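Local coordinates for protein glycosyl transferase (Staphylococcus aureus, PDB 5U02) that is a TarS-type glycosyl transferase whose modelled part joins a helical linker region to two beta-rich C-terminal domains of the E-set clan, at residues Arg110-Ile113 and Leu118-Gln121; Leu319-Thr322 and Glu326-Ile329. One frame throughout, in Å; residues are numbered along the deposited sequence.

Contact 1: residues Arg110-Ile113 and Leu118-Gln121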
loop_
_atom_site.group_PDB
_atom_site.type_symbol
_atom_site.label_atom_id
_atom_site.label_comp_id
_atom_site.label_asym_id
_atom_site.label_seq_id
_atom_site.Cartn_x
_atom_site.Cartn_y
_atom_site.Cartn_z
ATOM N N ARG A 110 -13.011 -15.142 -20.588
ATOM C CA ARG A 110 -12.479 -13.881 -21.083
ATOM C C ARG A 110 -13.318 -12.749 -20.510
ATOM O O ARG A 110 -14.534 -12.897 -20.349
ATOM C CB ARG A 110 -12.498 -13.826 -22.616
ATOM C CG ARG A 110 -11.126 -13.739 -23.263
ATOM C CD ARG A 110 -10.403 -15.076 -23.226
ATOM N NE ARG A 110 -8.971 -14.931 -23.471
ATOM C CZ ARG A 110 -8.086 -15.914 -23.339
ATOM N NH1 ARG A 110 -8.484 -17.122 -22.961
ATOM N NH2 ARG A 110 -6.802 -15.687 -23.579
ATOM N N PHE A 111 -12.673 -11.627 -20.203
ATOM C CA PHE A 111 -13.383 -10.470 -19.669
ATOM C C PHE A 111 -12.458 -9.260 -19.688
ATOM O O PHE A 111 -11.244 -9.378 -19.880
ATOM C CB PHE A 111 -13.896 -10.724 -18.244
ATOM C CG PHE A 111 -12.878 -10.438 -17.172
ATOM C CD1 PHE A 111 -11.905 -11.371 -16.854
ATOM C CD2 PHE A 111 -12.896 -9.235 -16.479
ATOM C CE1 PHE A 111 -10.965 -11.110 -15.869
ATOM C CE2 PHE A 111 -11.958 -8.968 -15.495
ATOM C CZ PHE A 111 -10.993 -9.909 -15.190
ATOM N N ASP A 112 -13.061 -8.091 -19.481
ATOM C CA ASP A 112 -12.372 -6.849 -19.150
ATOM C C ASP A 112 -13.439 -5.844 -18.730
ATOM O O ASP A 112 -14.632 -6.050 -18.965
ATOM C CB ASP A 112 -11.529 -6.320 -20.315
ATOM C CG ASP A 112 -12.265 -6.364 -21.632
ATOM O OD1 ASP A 112 -13.115 -5.478 -21.865
ATOM O OD2 ASP A 112 -11.989 -7.279 -22.437
ATOM N N ILE A 113 -12.998 -4.756 -18.093
ATOM C CA ILE A 113 -13.914 -3.740 -17.584
ATOM C C ILE A 113 -13.991 -2.592 -18.575
ATOM O O ILE A 113 -13.013 -2.246 -19.250
ATOM C CB ILE A 113 -13.512 -3.229 -16.182
ATOM C CG1 ILE A 113 -12.401 -2.179 -16.275
ATOM C CG2 ILE A 113 -13.094 -4.385 -15.289
ATOM C CD1 ILE A 113 -12.434 -1.152 -15.160
ATOM N N LEU A 118 -18.606 -4.845 -16.501
ATOM C CA LEU A 118 -17.960 -6.032 -17.044
ATOM C C LEU A 118 -18.472 -6.363 -18.440
ATOM O O LEU A 118 -19.669 -6.259 -18.720
ATOM C CB LEU A 118 -18.187 -7.229 -16.119
ATOM C CG LEU A 118 -17.069 -7.588 -15.138
ATOM C CD1 LEU A 118 -16.471 -6.344 -14.511
ATOM C CD2 LEU A 118 -17.596 -8.520 -14.058
ATOM N N ASN A 119 -17.547 -6.760 -19.313
ATOM C CA ASN A 119 -17.860 -7.398 -20.587
ATOM C C ASN A 119 -17.271 -8.801 -20.547
ATOM O O ASN A 119 -16.050 -8.958 -20.443
ATOM C CB ASN A 119 -17.300 -6.605 -21.769
ATOM C CG ASN A 119 -17.846 -5.193 -21.834
ATOM O OD1 ASN A 119 -18.823 -4.861 -21.164
ATOM N ND2 ASN A 119 -17.220 -4.355 -22.654
ATOM N N ILE A 120 -18.132 -9.816 -20.627
ATOM C CA ILE A 120 -17.754 -11.187 -20.299
ATOM C C ILE A 120 -18.075 -12.115 -21.464
ATOM O O ILE A 120 -19.186 -12.080 -22.003
ATOM C CB ILE A 120 -18.473 -11.679 -19.028
ATOM C CG1 ILE A 120 -18.140 -10.785 -17.835
ATOM C CG2 ILE A 120 -18.100 -13.122 -18.738
ATOM C CD1 ILE A 120 -19.028 -11.026 -16.632
ATOM N N GLN A 121 -17.106 -12.954 -21.834
ATOM C CA GLN A 121 -17.350 -14.140 -22.647
ATOM C C GLN A 121 -17.103 -15.351 -21.757
ATOM O O GLN A 121 -15.988 -15.536 -21.255
ATOM C CB GLN A 121 -16.455 -14.176 -23.890
ATOM C CG GLN A 121 -16.465 -15.541 -24.589
ATOM C CD GLN A 121 -15.333 -15.734 -25.605
ATOM O OE1 GLN A 121 -14.170 -15.471 -25.312
ATOM N NE2 GLN A 121 -15.674 -16.218 -26.794
#
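Arg110 runs alongside Gln121 on one face of the hairpin, its aliphatic stem against the amide: CB of Arg110 lies 3.6 Å from OE1 of Gln121. The two side chains set off the same way, but the guanidinium leads away from Gln121 with its plane 84° to the amide's, and only CB and CG come near OE1. CG of Gln121 is anti to the backbone N (chi1 167°) and the chain stays extended, carrying the amide out beside Arg110, while NE2 hydrogen-bonds to Glu126 O. Between the two residues the backbones bond in both directions, Arg110 N to Gln121 O at 3.1 Å and Gln121 N to Arg110 O at 3.0 Å. In the next hydrogen-bonded pair the bond from Asn119 N to Asp112 O is the straighter of the two (3.0 Å, 168°). Asn119 O accepts Asp112 N and also receives a CH contact from CA of Phe111 at 3.2 Å. Asn119 OD1 bonds Gly131 N on the third strand. On the face of Phe111, Ile113, Leu118 and Ile120 two apolar contacts cross the pair: CG2 of Ile113 meets CD1 of Leu118 at 4.0 Å, and CB of Phe111 approaches CG1 of Ile120 at 4.3 Å. With Leu118 and Ile120 backbone-bonded to strand 129-132, this is an antiparallel beta hairpin whose second strand is the middle one of a small three-stranded sheet.

Contact 2: residues Leu319-Thr322 and Glu326-Ile329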
loop_
_atom_site.group_PDB
_atom_site.type_symbol
_atom_site.label_atom_id
_atom_site.label_comp_id
_atom_site.label_asym_id
_atom_site.label_seq_id
_atom_site.Cartn_x
_atom_site.Cartn_y
_atom_site.Cartn_z
ATOM N N LEU A 319 5.410 -11.977 30.121
ATOM C CA LEU A 319 3.974 -11.785 30.262
ATOM C C LEU A 319 3.239 -12.915 29.561
ATOM O O LEU A 319 3.568 -13.268 28.425
ATOM C CB LEU A 319 3.544 -10.434 29.684
ATOM C CG LEU A 319 2.101 -9.964 29.917
ATOM C CD1 LEU A 319 2.020 -8.443 29.922
ATOM C CD2 LEU A 319 1.133 -10.526 28.880
ATOM N N SER A 320 2.240 -13.474 30.238
ATOM C CA SER A 320 1.386 -14.491 29.647
ATOM C C SER A 320 -0.051 -14.239 30.076
ATOM O O SER A 320 -0.312 -13.875 31.226
ATOM C CB SER A 320 1.827 -15.903 30.048
ATOM O OG SER A 320 1.769 -16.069 31.452
ATOM N N GLN A 321 -0.974 -14.417 29.135
ATOM C CA GLN A 321 -2.400 -14.221 29.381
ATOM C C GLN A 321 -2.956 -15.529 29.928
ATOM O O GLN A 321 -3.304 -16.434 29.167
ATOM C CB GLN A 321 -3.104 -13.790 28.099
ATOM C CG GLN A 321 -4.522 -13.306 28.313
ATOM C CD GLN A 321 -4.613 -11.796 28.355
ATOM O OE1 GLN A 321 -3.853 -11.097 27.686
ATOM N NE2 GLN A 321 -5.536 -11.284 29.158
ATOM N N THR A 322 -3.035 -15.632 31.256
ATOM C CA THR A 322 -3.395 -16.894 31.896
ATOM C C THR A 322 -4.887 -17.181 31.785
ATOM O O THR A 322 -5.289 -18.343 31.670
ATOM C CB THR A 322 -2.965 -16.880 33.361
ATOM O OG1 THR A 322 -3.578 -15.769 34.027
ATOM C CG2 THR A 322 -1.447 -16.753 33.463
ATOM N N GLU A 326 -7.018 -12.267 33.405
ATOM C CA GLU A 326 -5.870 -12.413 34.290
ATOM C C GLU A 326 -4.596 -12.551 33.473
ATOM O O GLU A 326 -4.514 -13.383 32.562
ATOM C CB GLU A 326 -6.029 -13.613 35.225
ATOM C CG GLU A 326 -6.971 -13.344 36.382
ATOM C CD GLU A 326 -7.224 -14.567 37.225
ATOM O OE1 GLU A 326 -7.205 -14.441 38.466
ATOM O OE2 GLU A 326 -7.443 -15.654 36.648
ATOM N N VAL A 327 -3.601 -11.743 33.824
ATOM C CA VAL A 327 -2.315 -11.706 33.148
ATOM C C VAL A 327 -1.232 -11.919 34.191
ATOM O O VAL A 327 -1.287 -11.331 35.277
ATOM C CB VAL A 327 -2.115 -10.369 32.408
ATOM C CG1 VAL A 327 -0.657 -10.126 32.122
ATOM C CG2 VAL A 327 -2.921 -10.362 31.120
ATOM N N GLU A 328 -0.256 -12.761 33.870
ATOM C CA GLU A 328 0.864 -13.034 34.758
ATOM C C GLU A 328 2.147 -12.486 34.151
ATOM O O GLU A 328 2.431 -12.713 32.970
ATOM C CB GLU A 328 1.009 -14.532 35.022
ATOM C CG GLU A 328 2.282 -14.890 35.765
ATOM C CD GLU A 328 2.551 -16.376 35.765
ATOM O OE1 GLU A 328 1.979 -17.080 36.617
ATOM O OE2 GLU A 328 3.329 -16.841 34.906
ATOM N N ILE A 329 2.916 -11.771 34.961
ATOM C CA ILE A 329 4.234 -11.293 34.575
ATOM C C ILE A 329 5.225 -12.032 35.458
ATOM O O ILE A 329 5.351 -11.732 36.651
ATOM C CB ILE A 329 4.366 -9.775 34.714
ATOM C CG1 ILE A 329 3.373 -9.073 33.777
ATOM C CG2 ILE A 329 5.793 -9.340 34.397
ATOM C CD1 ILE A 329 3.355 -7.565 33.902
HETATM O O HOH W 1 4.224 -15.625 32.588
#
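Glu328 O takes the backbone N-H of Ser320 at 2.8 Å, and the CA-H of Leu319 points at the same oxygen from 3.3 Å. The return bond, Glu328 N to Ser320 O at 2.9 Å, is close to straight at 172°, the two bonds making Ser320 and Glu328 an antiparallel hydrogen-bonded pair. On the face of these two side chains, a water is hydrogen-bonded to OE2 of Glu328 (2.8 Å) and to OG of Ser320 (2.7 Å). The hydroxyl reaches it because OG sits between the backbone N and the carbonyl carbon (chi1 60°), while OE1 of Glu328 has a long, weak ion pair with Lys289. The two strands form a beta hairpin within the TarS C-terminal domain 2 family region, interior to a larger antiparallel sheet, with strand 326-331 bonded on its other edge to strand 289-294. Near the turn the pairing slackens: Glu326 O receives both Thr322 N and Thr322 OG1, but both bonds are weak. Thr322 also lays CG2 against CB of Glu328 at 3.7 Å, the two side chains crossing at about a right angle. On the face shared by Leu319, Gln321, Val327 and Ile329, Val327 sits between Leu319 and Gln321, one methyl to each. Its CG1 presses on CG of Leu319 at 3.5 Å, and its CG2 lies 3.4 Å from NE2 of Gln321, whose bent chain brings the amide back over the methyl. That amide is held in its rotation from beyond the hairpin, NE2 bonding to Tyr299 O and OE1 accepting Phe301 N; Phe301 also packs on Leu319 and Val327. CD1 of Leu319 reaches CG1 of Ile329 farther along the face.

Overall arrangement
Contact 1 and contact 2 are two separate antiparallel hairpins, met in series along the chain and lying on opposite sides of its centre. Their centres are 54 Å apart, and even their nearest atoms are about 43 Å apart, so neither bears on the other directly. Contact 1 belongs to the small sheet that follows the N-terminal helices; contact 2 lies in the last sheet of the chain, and the beta-rich region of residues 138-274 comes between them in sequence. The settings differ: strand 117-121 is the centre of three strands and strand 110-114 an outermost one within this chain, whereas both strands of contact 2 are interior to their seven-stranded sheet. No other chain of the three-chain assembly touches either hairpin.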